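Local atomic coordinates of prolyl-tRNA synthetase (Naegleria fowleri, PDB entry 6UYH), a protein that probably catalyses the ATP-dependent attachment of proline to its cognate tRNA, and here binds the inhibitor halofuginone together with an ATP analogue. Residues I66-F76 with L140-V148; G237-K248 with F263-L271. One frame throughout, in Å; residues are numbered along the deposited sequence.

Contact 1: residues I66-F76 with L140-V148; sequences IKKLGVQNVMF and LKLNQWTNV. With EDO (1,2-ethanediol), chain K.
Gln72 and Asn73 run parallel to Leu142 and Asn143, a short strand joining the edge of the antiparallel sheet of the class II synthetase core, and three backbone bonds knit the two together. Gln72 N gives to Lys141 O, Asn143 N to Gln72 O, and Val74 N reaches Asn143 O at 2.9 Å. The chain enters this strand from a helix that closes in a Schellman motif at Gly70. There Leu69 O receives the ammonium of Lys141, with NZ at 2.9 Å; the lysine chain bends at its third torsion (chi3 -86°) to bring it back over the turn.

On the face carrying the two asparagines, the side chains of Asn73 and Asn143 lie alongside each other, pointing the same way. Asn143 ND2 donates to Asn73 OD1 at 3.0 Å; the N-H...O bond is nearly straight, ND2 sits above the carbonyl plane of Asn73, and the two amides are turned 46° apart. Both amides have further partners: Asn143 OD1 takes a bond from Gln168, while Asn73 ND2 gives to Glu56 of the second subunit and only weakly to Asp63. Asp63 also receives Trp145 NE1. Ile66 CD1 touches the Asn143 amide, crossing it at about a right angle, and Val71 CG1 is 3.6 Å from Asn143 CB.

Past the strand, Met75 lays its SD against Thr146 CG2, and a water bridges Val74 O and Trp145 N. Met75 and Phe76 also pack on the second subunit, so this edge is part of the subunit interface. Gln144 has both ends of its amide engaged: its NE2 is taken by Glu169, and its OE1 accepts Phe76 N, which lies in the carbonyl plane at 2.8 Å.

Contact 2: residues G237-K248 with F263-L271; sequences GTSHHLGQNFSK and FAYQNSWGL. With HFG (7-bromo-6-chloro-3-{3-[(2R,3S)-3-hydroxypiperidin-2-yl]-2-oxopropyl}quinazolin-4(3H)-one), chain D; ANP (phosphoaminophosphonic acid-adenylate ester), chain C.
Thr238 to His241 pair with Asn267 to Gly270 as neighbouring antiparallel strands of the class II synthetase catalytic sheet, and their ligand end is tightly closed. Thr238 and Gly270 exchange two backbone bonds, as do His240 and Ser268, although Ser268 N to His240 O is the longer one at 3.3 Å. Thr238, His240, Ser268 and Gly270 border the halofuginone pocket. His240 NE2 donates to the inhibitor hydroxyl O7' at 2.8 Å, while its ND1 is bonded to Thr220, which helps fix the ring's rotation. Thr238 OG1 meets the ribose O3' of the ATP analogue at 2.6 Å, and Gly270 N comes within 3.4 Å of the piperidine C4'.

On the other face, the first torsion of His241 (chi1 179°) swings the imidazole away from its own backbone N, placing ND1 to donate to Asn267 OD1 within the ring plane. Asn267 ND2 is taken by Ala180 and Glu183 of helix 177-198, so both ends of that buried amide are satisfied.

Further along, a classic bulge shifts the register, with Leu242 N and Gly243 O both bonded to Gln266, and a type II' turn leads into helix 245-250. One water links Gly243 O, Ser247 N and Gln266 OE1, the last at 2.7 Å. Ser247 OG gives to Ala264 O in the carbonyl plane.

The outer end is more exposed and relies on aromatic faces. The amide of Gln244 stacks on the Tyr265 ring, planes 23° apart, with CG over its centre in a CH-pi contact, and NE2 reaches Phe263 O from above the carbonyl plane. Outermost, the extended chain of solvent-exposed Lys248 crosses Phe263 at about a right angle, its CG 3.7 Å from the ring centroid.

Overall arrangement
The two contacts come in series along the chain: 66-76 has already met 140-148 before 237-248 pairs with 263-271. Their centres lie about 14 Å apart. Strand 164-174 links them, running antiparallel to both 140-149 and 261-272, so the order across this part of the catalytic core is 72-73, 140-149, 164-174, 261-272, 232-243. Helix 177-198 packs against both contacts, and the indole of Trp269 bridges the gap, with CZ3 4.0 Å from Asn143 OD1 and CH2 near Val71 CG1. Contact 1 places the sheet's edge at the second subunit, whereas contact 2 forms part of the wall where halofuginone and the nucleotide bind.

Contact 1: residues I66-F76 with L140-V148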
loop_
_atom_site.group_PDB
_atom_site.type_symbol
_atom_site.label_atom_id
_atom_site.label_comp_id
_atom_site.label_asym_id
_atom_site.label_seq_id
_atom_site.Cartn_x
_atom_site.Cartn_y
_atom_site.Cartn_z
ATOM N N ILE A 66 3.374 0.741 -15.505
ATOM C CA ILE A 66 3.588 2.189 -15.507
ATOM C C ILE A 66 5.053 2.532 -15.255
ATOM O O ILE A 66 5.514 3.613 -15.653
ATOM C CB ILE A 66 2.676 2.922 -14.506
ATOM C CG1 ILE A 66 2.996 2.539 -13.045
ATOM C CG2 ILE A 66 1.189 2.695 -14.872
ATOM C CD1 ILE A 66 2.200 3.342 -12.010
ATOM N N LYS A 67 5.815 1.625 -14.651
ATOM C CA LYS A 67 7.244 1.871 -14.510
ATOM C C LYS A 67 7.920 1.996 -15.875
ATOM O O LYS A 67 8.840 2.811 -16.054
ATOM C CB LYS A 67 7.880 0.759 -13.676
ATOM C CG LYS A 67 9.310 1.040 -13.274
ATOM C CD LYS A 67 9.882 -0.106 -12.469
ATOM C CE LYS A 67 11.369 0.093 -12.213
ATOM N NZ LYS A 67 11.955 -1.085 -11.514
ATOM N N LYS A 68 7.477 1.195 -16.851
ATOM C CA LYS A 68 8.010 1.267 -18.206
ATOM C C LYS A 68 7.739 2.617 -18.852
ATOM O O LYS A 68 8.447 3.002 -19.789
ATOM C CB LYS A 68 7.405 0.160 -19.071
ATOM C CG LYS A 68 7.694 -1.254 -18.592
ATOM C CD LYS A 68 6.811 -2.274 -19.316
ATOM C CE LYS A 68 7.096 -3.692 -18.849
ATOM N NZ LYS A 68 6.246 -4.701 -19.547
ATOM N N LEU A 69 6.721 3.328 -18.385
ATOM C CA LEU A 69 6.382 4.654 -18.890
ATOM C C LEU A 69 7.126 5.765 -18.163
ATOM O O LEU A 69 7.009 6.931 -18.555
ATOM C CB LEU A 69 4.876 4.888 -18.758
ATOM C CG LEU A 69 3.977 3.836 -19.405
ATOM C CD1 LEU A 69 2.520 4.182 -19.151
ATOM C CD2 LEU A 69 4.254 3.726 -20.904
ATOM N N GLY A 70 7.886 5.435 -17.128
ATOM C CA GLY A 70 8.577 6.436 -16.352
ATOM C C GLY A 70 7.769 7.012 -15.215
ATOM O O GLY A 70 8.158 8.044 -14.659
ATOM N N VAL A 71 6.661 6.391 -14.849
ATOM C CA VAL A 71 5.869 6.882 -13.731
ATOM C C VAL A 71 6.523 6.415 -12.438
ATOM O O VAL A 71 7.024 5.286 -12.359
ATOM C CB VAL A 71 4.416 6.382 -13.826
ATOM C CG1 VAL A 71 3.576 6.961 -12.674
ATOM C CG2 VAL A 71 3.794 6.754 -15.183
ATOM N N GLN A 72 6.518 7.272 -11.418
ATOM C CA GLN A 72 7.114 6.946 -10.121
ATOM C C GLN A 72 6.083 7.015 -9.006
ATOM O O GLN A 72 5.233 7.914 -8.990
ATOM C CB GLN A 72 8.262 7.898 -9.781
ATOM C CG GLN A 72 9.315 8.034 -10.851
ATOM C CD GLN A 72 10.394 9.008 -10.414
ATOM O OE1 GLN A 72 11.424 8.603 -9.899
ATOM N NE2 GLN A 72 10.141 10.303 -10.596
ATOM N N ASN A 73 6.186 6.097 -8.036
ATOM C CA ASN A 73 5.238 6.092 -6.924
ATOM C C ASN A 73 5.660 7.077 -5.841
ATOM O O ASN A 73 6.854 7.251 -5.561
ATOM C CB ASN A 73 5.108 4.696 -6.306
ATOM C CG ASN A 73 4.362 3.734 -7.203
ATOM O OD1 ASN A 73 3.752 4.142 -8.198
ATOM N ND2 ASN A 73 4.388 2.450 -6.847
ATOM N N VAL A 74 4.665 7.710 -5.225
ATOM C CA VAL A 74 4.850 8.690 -4.159
ATOM C C VAL A 74 3.824 8.414 -3.064
ATOM O O VAL A 74 3.005 7.501 -3.172
ATOM C CB VAL A 74 4.688 10.136 -4.669
ATOM C CG1 VAL A 74 5.767 10.461 -5.690
ATOM C CG2 VAL A 74 3.289 10.328 -5.278
ATOM N N MET A 75 3.841 9.241 -2.011
ATOM C CA MET A 75 2.719 9.252 -1.074
ATOM C C MET A 75 2.511 10.671 -0.557
ATOM O O MET A 75 3.351 11.194 0.185
ATOM C CB MET A 75 2.929 8.292 0.094
ATOM C CG MET A 75 1.672 8.175 0.976
ATOM S SD MET A 75 0.220 7.606 0.047
ATOM C CE MET A 75 0.846 6.088 -0.659
ATOM N N PHE A 76 1.386 11.262 -0.917
ATOM C CA PHE A 76 0.951 12.552 -0.401
ATOM C C PHE A 76 -0.008 12.343 0.760
ATOM O O PHE A 76 -0.510 11.234 0.974
ATOM C CB PHE A 76 0.273 13.356 -1.507
ATOM C CG PHE A 76 1.218 14.081 -2.431
ATOM C CD1 PHE A 76 1.900 13.401 -3.426
ATOM C CD2 PHE A 76 1.376 15.458 -2.335
ATOM C CE1 PHE A 76 2.752 14.083 -4.308
ATOM C CE2 PHE A 76 2.212 16.147 -3.206
ATOM C CZ PHE A 76 2.902 15.458 -4.194
ATOM N N LEU A 140 6.598 15.158 -15.773
ATOM C CA LEU A 140 6.525 14.725 -14.382
ATOM C C LEU A 140 5.343 13.778 -14.272
ATOM O O LEU A 140 4.212 14.161 -14.581
ATOM C CB LEU A 140 6.347 15.910 -13.430
ATOM C CG LEU A 140 6.098 15.565 -11.953
ATOM C CD1 LEU A 140 7.279 14.802 -11.363
ATOM C CD2 LEU A 140 5.801 16.817 -11.129
ATOM N N LYS A 141 5.598 12.549 -13.828
ATOM C CA LYS A 141 4.581 11.500 -13.847
ATOM C C LYS A 141 4.636 10.757 -12.522
ATOM O O LYS A 141 5.574 9.996 -12.283
ATOM C CB LYS A 141 4.808 10.550 -15.025
ATOM C CG LYS A 141 4.974 11.315 -16.345
ATOM C CD LYS A 141 4.620 10.505 -17.561
ATOM C CE LYS A 141 5.787 9.705 -18.038
ATOM N NZ LYS A 141 5.573 9.245 -19.443
ATOM N N LEU A 142 3.644 10.978 -11.669
ATOM C CA LEU A 142 3.622 10.392 -10.335
ATOM C C LEU A 142 2.341 9.594 -10.138
ATOM O O LEU A 142 1.308 9.884 -10.743
ATOM C CB LEU A 142 3.729 11.477 -9.266
ATOM C CG LEU A 142 4.949 12.407 -9.378
ATOM C CD1 LEU A 142 4.924 13.468 -8.276
ATOM C CD2 LEU A 142 6.276 11.625 -9.354
ATOM N N ASN A 143 2.416 8.593 -9.267
ATOM C CA ASN A 143 1.298 7.709 -8.984
ATOM C C ASN A 143 1.287 7.420 -7.491
ATOM O O ASN A 143 2.342 7.405 -6.852
ATOM C CB ASN A 143 1.422 6.400 -9.790
ATOM C CG ASN A 143 0.374 5.386 -9.421
ATOM O OD1 ASN A 143 -0.794 5.536 -9.786
ATOM N ND2 ASN A 143 0.778 4.339 -8.692
ATOM N N GLN A 144 0.102 7.210 -6.926
ATOM C CA GLN A 144 0.073 6.715 -5.552
ATOM C C GLN A 144 -1.078 5.737 -5.359
ATOM O O GLN A 144 -2.152 5.897 -5.941
ATOM C CB GLN A 144 -0.004 7.859 -4.521
ATOM C CG GLN A 144 -1.098 8.883 -4.751
ATOM C CD GLN A 144 -1.100 9.959 -3.673
ATOM O OE1 GLN A 144 -0.069 10.235 -3.064
ATOM N NE2 GLN A 144 -2.262 10.573 -3.437
ATOM N N TRP A 145 -0.815 4.704 -4.550
ATOM C CA TRP A 145 -1.800 3.715 -4.123
ATOM C C TRP A 145 -2.278 4.124 -2.733
ATOM O O TRP A 145 -1.498 4.079 -1.774
ATOM C CB TRP A 145 -1.176 2.316 -4.091
ATOM C CG TRP A 145 -0.695 1.852 -5.419
ATOM C CD1 TRP A 145 0.561 1.997 -5.942
ATOM C CD2 TRP A 145 -1.460 1.148 -6.395
ATOM N NE1 TRP A 145 0.618 1.432 -7.194
ATOM C CE2 TRP A 145 -0.616 0.917 -7.503
ATOM C CE3 TRP A 145 -2.789 0.714 -6.455
ATOM C CZ2 TRP A 145 -1.050 0.257 -8.650
ATOM C CZ3 TRP A 145 -3.218 0.057 -7.580
ATOM C CH2 TRP A 145 -2.353 -0.162 -8.673
ATOM N N THR A 146 -3.542 4.546 -2.622
ATOM C CA THR A 146 -4.022 5.194 -1.406
ATOM C C THR A 146 -5.460 4.796 -1.118
ATOM O O THR A 146 -6.178 4.266 -1.981
ATOM C CB THR A 146 -3.983 6.736 -1.495
ATOM O OG1 THR A 146 -4.987 7.179 -2.417
ATOM C CG2 THR A 146 -2.662 7.250 -1.977
ATOM N N ASN A 147 -5.900 5.116 0.101
ATOM C CA ASN A 147 -7.324 5.102 0.419
ATOM C C ASN A 147 -7.956 6.464 0.143
ATOM O O ASN A 147 -7.296 7.497 0.165
ATOM C CB ASN A 147 -7.572 4.659 1.872
ATOM C CG ASN A 147 -6.843 5.498 2.894
ATOM O OD1 ASN A 147 -5.884 6.197 2.592
ATOM N ND2 ASN A 147 -7.291 5.404 4.138
ATOM N N VAL A 148 -9.256 6.441 -0.132
ATOM C CA VAL A 148 -10.028 7.612 -0.527
ATOM C C VAL A 148 -11.317 7.600 0.278
ATOM O O VAL A 148 -11.872 6.529 0.541
ATOM C CB VAL A 148 -10.347 7.588 -2.040
ATOM C CG1 VAL A 148 -10.809 8.948 -2.503
ATOM C CG2 VAL A 148 -9.137 7.112 -2.841
HETATM C C1 EDO K . 9.669 7.563 -20.731
HETATM O O1 EDO K . 10.364 7.812 -19.502
HETATM C C2 EDO K . 9.331 6.080 -20.824
HETATM O O2 EDO K . 10.465 5.307 -20.407
HETATM O O HOH W 1 8.427 11.685 -13.279
HETATM O O HOH W 2 2.112 4.832 -3.794
#

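Contact 2: residues G237-K248 with F263-L271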
loop_
_atom_site.group_PDB
_atom_site.type_symbol
_atom_site.label_atom_id
_atom_site.label_comp_id
_atom_site.label_asym_id
_atom_site.label_seq_id
_atom_site.Cartn_x
_atom_site.Cartn_y
_atom_site.Cartn_z
ATOM N N GLY A 237 -13.059 2.599 -14.723
ATOM C CA GLY A 237 -11.781 3.268 -14.536
ATOM C C GLY A 237 -11.750 4.474 -15.454
ATOM O O GLY A 237 -12.494 4.507 -16.435
ATOM N N THR A 238 -10.921 5.466 -15.161
ATOM C CA THR A 238 -11.092 6.776 -15.773
ATOM C C THR A 238 -9.737 7.358 -16.135
ATOM O O THR A 238 -8.802 7.278 -15.344
ATOM C CB THR A 238 -11.823 7.709 -14.808
ATOM O OG1 THR A 238 -12.987 7.045 -14.293
ATOM C CG2 THR A 238 -12.268 8.939 -15.530
ATOM N N SER A 239 -9.630 7.973 -17.315
ATOM C CA SER A 239 -8.377 8.618 -17.710
ATOM C C SER A 239 -8.697 9.961 -18.366
ATOM O O SER A 239 -9.310 10.000 -19.438
ATOM C CB SER A 239 -7.578 7.706 -18.644
ATOM O OG SER A 239 -6.324 8.274 -18.978
ATOM N N HIS A 240 -8.296 11.053 -17.712
ATOM C CA HIS A 240 -8.643 12.417 -18.103
ATOM C C HIS A 240 -7.474 13.106 -18.781
ATOM O O HIS A 240 -6.340 13.018 -18.304
ATOM C CB HIS A 240 -8.994 13.289 -16.893
ATOM C CG HIS A 240 -10.026 12.719 -15.981
ATOM N ND1 HIS A 240 -11.367 12.703 -16.295
ATOM C CD2 HIS A 240 -9.921 12.192 -14.739
ATOM C CE1 HIS A 240 -12.042 12.164 -15.298
ATOM N NE2 HIS A 240 -11.188 11.851 -14.339
ATOM N N HIS A 241 -7.764 13.869 -19.836
ATOM C CA HIS A 241 -6.887 14.960 -20.239
ATOM C C HIS A 241 -7.390 16.241 -19.581
ATOM O O HIS A 241 -8.526 16.668 -19.822
ATOM C CB HIS A 241 -6.828 15.117 -21.756
ATOM C CG HIS A 241 -5.955 16.254 -22.203
ATOM N ND1 HIS A 241 -4.654 16.406 -21.769
ATOM C CD2 HIS A 241 -6.200 17.299 -23.025
ATOM C CE1 HIS A 241 -4.135 17.495 -22.305
ATOM N NE2 HIS A 241 -5.052 18.056 -23.076
ATOM N N LEU A 242 -6.560 16.838 -18.732
ATOM C CA LEU A 242 -6.949 18.030 -17.993
ATOM C C LEU A 242 -6.587 19.310 -18.733
ATOM O O LEU A 242 -6.963 20.400 -18.286
ATOM C CB LEU A 242 -6.306 18.014 -16.596
ATOM C CG LEU A 242 -6.532 16.774 -15.715
ATOM C CD1 LEU A 242 -5.709 16.884 -14.422
ATOM C CD2 LEU A 242 -8.017 16.581 -15.394
ATOM N N GLY A 243 -5.909 19.196 -19.872
ATOM C CA GLY A 243 -5.467 20.366 -20.599
ATOM C C GLY A 243 -4.601 21.235 -19.719
ATOM O O GLY A 243 -3.736 20.751 -18.979
ATOM N N GLN A 244 -4.852 22.542 -19.780
ATOM C CA GLN A 244 -4.195 23.516 -18.920
ATOM C C GLN A 244 -5.140 24.056 -17.851
ATOM O O GLN A 244 -4.862 25.098 -17.248
ATOM C CB GLN A 244 -3.623 24.654 -19.765
ATOM C CG GLN A 244 -2.572 24.192 -20.773
ATOM C CD GLN A 244 -2.177 25.279 -21.751
ATOM O OE1 GLN A 244 -3.021 26.043 -22.215
ATOM N NE2 GLN A 244 -0.885 25.357 -22.064
ATOM N N ASN A 245 -6.246 23.353 -17.599
ATOM C CA ASN A 245 -7.242 23.841 -16.651
ATOM C C ASN A 245 -6.686 23.932 -15.237
ATOM O O ASN A 245 -6.916 24.924 -14.535
ATOM C CB ASN A 245 -8.473 22.933 -16.685
ATOM C CG ASN A 245 -9.177 22.968 -18.028
ATOM O OD1 ASN A 245 -9.246 24.014 -18.673
ATOM N ND2 ASN A 245 -9.697 21.829 -18.460
ATOM N N PHE A 246 -5.955 22.905 -14.797
ATOM C CA PHE A 246 -5.385 22.932 -13.457
ATOM C C PHE A 246 -4.059 23.677 -13.412
ATOM O O PHE A 246 -3.716 24.249 -12.371
ATOM C CB PHE A 246 -5.214 21.508 -12.918
ATOM C CG PHE A 246 -6.489 20.916 -12.382
ATOM C CD1 PHE A 246 -7.359 20.233 -13.220
ATOM C CD2 PHE A 246 -6.830 21.062 -11.044
ATOM C CE1 PHE A 246 -8.538 19.695 -12.731
ATOM C CE2 PHE A 246 -8.005 20.523 -10.551
ATOM C CZ PHE A 246 -8.858 19.837 -11.394
ATOM N N SER A 247 -3.306 23.698 -14.514
ATOM C CA SER A 247 -2.049 24.437 -14.493
ATOM C C SER A 247 -2.293 25.938 -14.453
ATOM O O SER A 247 -1.481 26.682 -13.895
ATOM C CB SER A 247 -1.178 24.044 -15.684
ATOM O OG SER A 247 -1.862 24.188 -16.908
ATOM N N LYS A 248 -3.413 26.409 -15.009
ATOM C CA LYS A 248 -3.755 27.815 -14.824
ATOM C C LYS A 248 -4.230 28.071 -13.401
ATOM O O LYS A 248 -3.875 29.088 -12.796
ATOM C CB LYS A 248 -4.811 28.243 -15.843
ATOM C CG LYS A 248 -4.276 28.368 -17.258
ATOM C CD LYS A 248 -5.407 28.577 -18.259
ATOM C CE LYS A 248 -4.889 28.515 -19.686
ATOM N NZ LYS A 248 -5.989 28.589 -20.696
ATOM N N PHE A 263 2.015 27.187 -19.738
ATOM C CA PHE A 263 1.347 26.337 -18.764
ATOM C C PHE A 263 1.504 24.874 -19.156
ATOM O O PHE A 263 1.394 24.520 -20.335
ATOM C CB PHE A 263 -0.139 26.688 -18.676
ATOM C CG PHE A 263 -0.414 28.021 -18.058
ATOM C CD1 PHE A 263 -0.275 28.203 -16.694
ATOM C CD2 PHE A 263 -0.840 29.087 -18.838
ATOM C CE1 PHE A 263 -0.539 29.425 -16.114
ATOM C CE2 PHE A 263 -1.105 30.316 -18.268
ATOM C CZ PHE A 263 -0.958 30.491 -16.907
ATOM N N ALA A 264 1.769 24.024 -18.164
ATOM C CA ALA A 264 1.901 22.600 -18.430
ATOM C C ALA A 264 0.560 22.003 -18.845
ATOM O O ALA A 264 -0.507 22.466 -18.437
ATOM C CB ALA A 264 2.428 21.862 -17.192
ATOM N N TYR A 265 0.628 20.965 -19.670
ATOM C CA TYR A 265 -0.521 20.117 -19.948
ATOM C C TYR A 265 -0.528 18.974 -18.945
ATOM O O TYR A 265 0.526 18.412 -18.629
ATOM C CB TYR A 265 -0.462 19.580 -21.375
ATOM C CG TYR A 265 -0.719 20.659 -22.405
ATOM C CD1 TYR A 265 -1.984 20.821 -22.959
ATOM C CD2 TYR A 265 0.288 21.528 -22.794
ATOM C CE1 TYR A 265 -2.237 21.815 -23.895
ATOM C CE2 TYR A 265 0.044 22.529 -23.733
ATOM C CZ TYR A 265 -1.224 22.663 -24.273
ATOM O OH TYR A 265 -1.484 23.645 -25.200
ATOM N N GLN A 266 -1.710 18.650 -18.418
ATOM C CA GLN A 266 -1.818 17.634 -17.377
ATOM C C GLN A 266 -2.870 16.593 -17.712
ATOM O O GLN A 266 -3.841 16.863 -18.427
ATOM C CB GLN A 266 -2.169 18.231 -16.018
ATOM C CG GLN A 266 -1.052 19.057 -15.403
ATOM C CD GLN A 266 -1.524 19.786 -14.172
ATOM O OE1 GLN A 266 -2.039 20.902 -14.264
ATOM N NE2 GLN A 266 -1.376 19.152 -13.008
ATOM N N ASN A 267 -2.655 15.397 -17.164
ATOM C CA ASN A 267 -3.630 14.316 -17.121
ATOM C C ASN A 267 -3.773 13.844 -15.680
ATOM O O ASN A 267 -2.874 14.037 -14.857
ATOM C CB ASN A 267 -3.203 13.101 -17.956
ATOM C CG ASN A 267 -2.926 13.433 -19.394
ATOM O OD1 ASN A 267 -3.516 14.353 -19.975
ATOM N ND2 ASN A 267 -2.038 12.654 -19.998
ATOM N N SER A 268 -4.894 13.181 -15.389
ATOM C CA SER A 268 -4.982 12.337 -14.199
ATOM C C SER A 268 -5.846 11.127 -14.524
ATOM O O SER A 268 -6.642 11.145 -15.463
ATOM C CB SER A 268 -5.519 13.102 -12.969
ATOM O OG SER A 268 -6.875 13.468 -13.136
ATOM N N TRP A 269 -5.664 10.050 -13.758
ATOM C CA TRP A 269 -6.297 8.785 -14.099
ATOM C C TRP A 269 -6.362 7.930 -12.841
ATOM O O TRP A 269 -5.447 7.972 -12.018
ATOM C CB TRP A 269 -5.540 8.050 -15.225
ATOM C CG TRP A 269 -4.058 8.441 -15.403
ATOM C CD1 TRP A 269 -3.562 9.487 -16.143
ATOM C CD2 TRP A 269 -2.906 7.763 -14.852
ATOM N NE1 TRP A 269 -2.179 9.508 -16.077
ATOM C CE2 TRP A 269 -1.753 8.463 -15.293
ATOM C CE3 TRP A 269 -2.743 6.631 -14.041
ATOM C CZ2 TRP A 269 -0.455 8.073 -14.944
ATOM C CZ3 TRP A 269 -1.435 6.243 -13.685
ATOM C CH2 TRP A 269 -0.315 6.969 -14.136
ATOM N N GLY A 270 -7.451 7.186 -12.681
ATOM C CA GLY A 270 -7.611 6.368 -11.487
ATOM C C GLY A 270 -8.362 5.084 -11.756
ATOM O O GLY A 270 -9.233 5.016 -12.629
ATOM N N LEU A 271 -8.054 4.071 -10.945
ATOM C CA LEU A 271 -8.645 2.737 -10.996
ATOM C C LEU A 271 -8.760 2.268 -9.550
ATOM O O LEU A 271 -7.795 2.421 -8.799
ATOM C CB LEU A 271 -7.743 1.781 -11.797
ATOM C CG LEU A 271 -8.176 0.324 -11.961
ATOM C CD1 LEU A 271 -9.175 0.216 -13.096
ATOM C CD2 LEU A 271 -6.965 -0.571 -12.206
HETATM O "O4'" HFG D . -11.540 12.402 -8.572
HETATM C C21 HFG D . -11.940 12.895 -9.606
HETATM C "C3'" HFG D . -11.036 13.086 -10.802
HETATM C "C2'" HFG D . -9.844 12.125 -10.898
HETATM N "N1'" HFG D . -8.862 12.334 -9.826
HETATM C "C6'" HFG D . -7.660 11.514 -10.015
HETATM C "C5'" HFG D . -7.980 10.044 -10.057
HETATM C "C4'" HFG D . -9.050 9.758 -11.114
HETATM C C39 HFG D . -10.260 10.654 -10.917
HETATM O "O7'" HFG D . -11.204 10.424 -11.967
HETATM C "C1'" HFG D . -13.392 13.374 -9.752
HETATM N N3 HFG D . -14.010 13.645 -8.456
HETATM C C4 HFG D . -13.550 14.740 -7.737
HETATM O O11 HFG D . -12.695 15.479 -8.190
HETATM C C10 HFG D . -14.157 14.871 -6.405
HETATM C C5 HFG D . -13.803 15.933 -5.575
HETATM C C2 HFG D . -14.951 12.789 -7.949
HETATM N N1 HFG D . -15.492 12.859 -6.786
HETATM C C9 HFG D . -15.080 13.916 -5.973
HETATM C C8 HFG D . -15.603 13.995 -4.683
HETATM C C7 HFG D . -15.218 15.041 -3.861
HETATM BR BR1 HFG D . -15.866 15.058 -2.082
HETATM C C6 HFG D . -14.354 16.016 -4.311
HETATM CL CL1 HFG D . -13.974 17.400 -3.331
HETATM P PG ANP C . -19.100 7.440 -10.021
HETATM O O1G ANP C . -20.243 7.816 -10.842
HETATM O O2G ANP C . -19.300 8.067 -8.577
HETATM O O3G ANP C . -19.075 5.863 -9.986
HETATM P PB ANP C . -16.678 9.194 -10.211
HETATM O O1B ANP C . -16.663 10.279 -11.181
HETATM O O2B ANP C . -17.103 9.749 -8.818
HETATM N N3B ANP C . -17.675 7.961 -10.649
HETATM P PA ANP C . -13.786 9.105 -10.156
HETATM O O1A ANP C . -13.440 9.587 -11.510
HETATM O O2A ANP C . -13.653 10.203 -9.153
HETATM O O3A ANP C . -15.273 8.550 -10.073
HETATM O "O5'" ANP C . -12.934 7.847 -9.623
HETATM C "C5'" ANP C . -12.031 7.007 -10.378
HETATM C "C4'" ANP C . -12.620 5.620 -10.391
HETATM O "O4'" ANP C . -12.818 5.159 -9.036
HETATM C "C3'" ANP C . -14.001 5.562 -11.023
HETATM O "O3'" ANP C . -13.901 5.428 -12.436
HETATM C "C2'" ANP C . -14.619 4.326 -10.369
HETATM O "O2'" ANP C . -14.325 3.162 -11.130
HETATM C "C1'" ANP C . -13.951 4.308 -8.979
HETATM N N9 ANP C . -14.818 4.770 -7.904
HETATM C C8 ANP C . -15.458 5.980 -7.815
HETATM N N7 ANP C . -16.174 6.132 -6.729
HETATM C C5 ANP C . -15.992 4.934 -6.048
HETATM C C6 ANP C . -16.487 4.459 -4.821
HETATM N N6 ANP C . -17.254 5.176 -3.995
HETATM N N1 ANP C . -16.140 3.206 -4.450
HETATM C C2 ANP C . -15.330 2.500 -5.246
HETATM N N3 ANP C . -14.787 2.851 -6.414
HETATM C C4 ANP C . -15.163 4.086 -6.764
HETATM O O HOH W 3 -3.851 21.411 -16.217
HETATM O O HOH W 4 0.914 28.197 -22.176
#